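Local coordinates for pvivax hypothetical protein (Plasmodium vivax, PDB 2B30) that is of unknown function but, as a putative Cof-like hydrolase of the HAD superfamily, probably acts as a metal-dependent phosphatase, at residues 65-70 and 227-232. Residues are numbered along the deposited sequence; the frame is centred on the assembly and turned at random.
Sequences SICTGR and TGINYL
Cys67 and Ile229 make the first touch between strand 63-67 and helix 225-235: the sulfur meets the outer limb of the isoleucine, with SG 3.8 Å from both CG1 and CD1 of Ile229. Nearly one turn further along the helix, Leu232 repeats the approach on Ser65, its CD1 methyl lying 3.5 Å from Ser65 OG and 3.9 Å from Ser65 CB. No hydrogen bond crosses between the segments; two small strand side chains meet two branched aliphatic ones, and all four residues are buried.

Ser65 and Cys67, two apart on the strand, look out from the same side of the sheet, while Ile229 and Leu232, three apart on the helix, present a neighbouring pair to them. Both strand side chains leave the backbone toward the helix. Ile229 starts off less directly, and its CG1, anti to the carbonyl carbon (chi1 -82°), carries CD1 in to the sulfur. The nearest CA atoms, those of Cys67 and Ile229, are 7.8 Å apart.

Beyond this pair of touches, Lys225 at the start of the helix donates from NZ to Cys67 O, a polar tie beside the apolar one. The Cys67 side chain lies about 6 Å from that of Asp33, a calcium ligand, and about 9 Å from the calcium ion itself, close to the metal site but not part of it. Past the strand, Arg70 reaches Asp35, another calcium ligand, through a salt bridge. On the helix, Tyr231 OH is hydrogen-bonded to Lys234 NZ of the second subunit.

Strand 63-67 runs between parallel strands 29-33 and 94-96 in the main sheet of the HAD core. Helix 225-235 packs against this sheet, Ile229 also touching Leu31 and Val95 on the two flanking strands, while Ile66 packs on helices 34-38 and 72-79.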
ATOM      1  N   SER A  65     -13.002  14.568  -0.839  1.00 36.55           N
ATOM      2  CA  SER A  65     -11.668  14.639  -1.413  1.00 36.25           C
ATOM      3  C   SER A  65     -11.636  13.862  -2.723  1.00 36.54           C
ATOM      4  O   SER A  65     -11.961  12.678  -2.780  1.00 34.43           O
ATOM      5  CB  SER A  65     -10.620  14.073  -0.451  1.00 35.45           C
ATOM      6  OG  SER A  65      -9.381  13.911  -1.122  1.00 34.01           O
ATOM      7  N   ILE A  66     -11.236  14.542  -3.782  1.00 38.07           N
ATOM      8  CA  ILE A  66     -11.065  13.886  -5.042  1.00 40.27           C
ATOM      9  C   ILE A  66      -9.662  13.302  -5.088  1.00 42.39           C
ATOM     10  O   ILE A  66      -8.684  13.976  -4.778  1.00 48.03           O
ATOM     11  CB  ILE A  66     -11.359  14.836  -6.188  1.00 41.15           C
ATOM     12  CG1 ILE A  66     -12.878  15.065  -6.230  1.00 40.80           C
ATOM     13  CG2 ILE A  66     -10.866  14.236  -7.493  1.00 43.87           C
ATOM     14  CD1 ILE A  66     -13.317  16.177  -7.112  1.00 42.75           C
ATOM     15  N   CYS A  67      -9.578  12.031  -5.450  1.00 42.03           N
ATOM     16  CA  CYS A  67      -8.321  11.314  -5.495  1.00 40.95           C
ATOM     17  C   CYS A  67      -8.046  10.941  -6.948  1.00 41.66           C
ATOM     18  O   CYS A  67      -8.793  10.156  -7.546  1.00 43.05           O
ATOM     19  CB  CYS A  67      -8.424  10.080  -4.603  1.00 41.19           C
ATOM     20  SG  CYS A  67      -9.006  10.496  -2.908  1.00 42.21           S
ATOM     21  N   THR A  68      -6.995  11.519  -7.527  1.00 39.90           N
ATOM     22  CA  THR A  68      -6.769  11.378  -8.962  1.00 38.53           C
ATOM     23  C   THR A  68      -5.315  11.500  -9.362  1.00 36.04           C
ATOM     24  O   THR A  68      -4.488  11.990  -8.594  1.00 34.21           O
ATOM     25  CB  THR A  68      -7.557  12.442  -9.742  1.00 38.90           C
ATOM     26  OG1 THR A  68      -7.472  12.185 -11.157  1.00 38.91           O
ATOM     27  CG2 THR A  68      -7.024  13.849  -9.419  1.00 38.79           C
ATOM     28  N   GLY A  69      -5.036  11.063 -10.592  1.00 35.12           N
ATOM     29  CA  GLY A  69      -3.743  11.266 -11.232  1.00 34.81           C
ATOM     30  C   GLY A  69      -3.525  12.691 -11.710  1.00 34.71           C
ATOM     31  O   GLY A  69      -2.402  13.086 -11.975  1.00 37.55           O
ATOM     32  N   ARG A  70      -4.595  13.467 -11.828  1.00 34.61           N
ATOM     33  CA  ARG A  70      -4.490  14.843 -12.282  1.00 36.16           C
ATOM     34  C   ARG A  70      -4.001  15.770 -11.182  1.00 38.89           C
ATOM     35  O   ARG A  70      -3.911  15.386 -10.017  1.00 39.94           O
ATOM     36  CB  ARG A  70      -5.835  15.317 -12.833  1.00 37.16           C
ATOM     37  CG  ARG A  70      -6.149  14.676 -14.166  1.00 41.01           C
ATOM     38  CD  ARG A  70      -7.624  14.646 -14.514  1.00 45.99           C
ATOM     39  NE  ARG A  70      -8.049  15.898 -15.129  1.00 49.95           N
ATOM     40  CZ  ARG A  70      -8.998  16.025 -16.060  1.00 48.31           C
ATOM     41  NH1 ARG A  70      -9.673  14.988 -16.527  1.00 44.11           N
ATOM     42  NH2 ARG A  70      -9.274  17.226 -16.529  1.00 52.39           N
ATOM     43  N   THR A 227      -1.699   5.778  -0.171  1.00 28.11           N
ATOM     44  CA  THR A 227      -0.694   6.300   0.766  1.00 25.96           C
ATOM     45  C   THR A 227      -0.856   7.785   0.959  1.00 26.43           C
ATOM     46  O   THR A 227      -0.590   8.293   2.049  1.00 27.70           O
ATOM     47  CB  THR A 227       0.736   6.081   0.297  1.00 24.01           C
ATOM     48  OG1 THR A 227       0.955   6.764  -0.950  1.00 26.49           O
ATOM     49  CG2 THR A 227       1.027   4.620   0.164  1.00 21.94           C
ATOM     50  N   GLY A 228      -1.263   8.475  -0.107  1.00 26.16           N
ATOM     51  CA  GLY A 228      -1.590   9.905  -0.041  1.00 26.30           C
ATOM     52  C   GLY A 228      -2.822  10.150   0.811  1.00 27.40           C
ATOM     53  O   GLY A 228      -2.807  11.013   1.688  1.00 25.65           O
ATOM     54  N   ILE A 229      -3.884   9.381   0.555  1.00 27.39           N
ATOM     55  CA  ILE A 229      -5.112   9.429   1.359  1.00 29.64           C
ATOM     56  C   ILE A 229      -4.851   9.295   2.858  1.00 30.27           C
ATOM     57  O   ILE A 229      -5.567   9.895   3.657  1.00 27.98           O
ATOM     58  CB  ILE A 229      -6.107   8.299   0.940  1.00 32.50           C
ATOM     59  CG1 ILE A 229      -6.910   8.708  -0.301  1.00 31.52           C
ATOM     60  CG2 ILE A 229      -7.078   7.935   2.084  1.00 32.74           C
ATOM     61  CD1 ILE A 229      -7.509   7.529  -1.056  1.00 30.08           C
ATOM     62  N   ASN A 230      -3.850   8.495   3.235  1.00 32.73           N
ATOM     63  CA  ASN A 230      -3.549   8.255   4.648  1.00 34.62           C
ATOM     64  C   ASN A 230      -3.106   9.519   5.382  1.00 35.18           C
ATOM     65  O   ASN A 230      -3.329   9.644   6.588  1.00 33.89           O
ATOM     66  CB  ASN A 230      -2.522   7.128   4.820  1.00 35.97           C
ATOM     67  CG  ASN A 230      -3.145   5.713   4.665  1.00 45.21           C
ATOM     68  OD1 ASN A 230      -4.376   5.562   4.554  1.00 48.10           O
ATOM     69  ND2 ASN A 230      -2.284   4.672   4.659  1.00 44.60           N
ATOM     70  N   TYR A 231      -2.502  10.462   4.661  1.00 35.92           N
ATOM     71  CA  TYR A 231      -2.193  11.771   5.246  1.00 36.80           C
ATOM     72  C   TYR A 231      -3.452  12.471   5.727  1.00 36.47           C
ATOM     73  O   TYR A 231      -3.442  13.082   6.803  1.00 37.36           O
ATOM     74  CB  TYR A 231      -1.422  12.679   4.272  1.00 37.49           C
ATOM     75  CG  TYR A 231       0.044  12.336   4.231  1.00 37.85           C
ATOM     76  CD1 TYR A 231       0.979  13.092   4.927  1.00 33.79           C
ATOM     77  CD2 TYR A 231       0.486  11.223   3.528  1.00 37.41           C
ATOM     78  CE1 TYR A 231       2.309  12.754   4.912  1.00 35.15           C
ATOM     79  CE2 TYR A 231       1.809  10.884   3.503  1.00 39.07           C
ATOM     80  CZ  TYR A 231       2.720  11.647   4.197  1.00 38.47           C
ATOM     81  OH  TYR A 231       4.045  11.279   4.146  1.00 41.00           O
ATOM     82  N   LEU A 232      -4.529  12.376   4.938  1.00 35.81           N
ATOM     83  CA  LEU A 232      -5.820  12.985   5.294  1.00 33.99           C
ATOM     84  C   LEU A 232      -6.486  12.259   6.457  1.00 33.84           C
ATOM     85  O   LEU A 232      -7.090  12.884   7.328  1.00 35.09           O
ATOM     86  CB  LEU A 232      -6.765  13.003   4.097  1.00 33.20           C
ATOM     87  CG  LEU A 232      -6.411  13.968   2.965  1.00 33.48           C
ATOM     88  CD1 LEU A 232      -7.479  13.898   1.871  1.00 32.79           C
ATOM     89  CD2 LEU A 232      -6.260  15.392   3.487  1.00 33.42           C
TER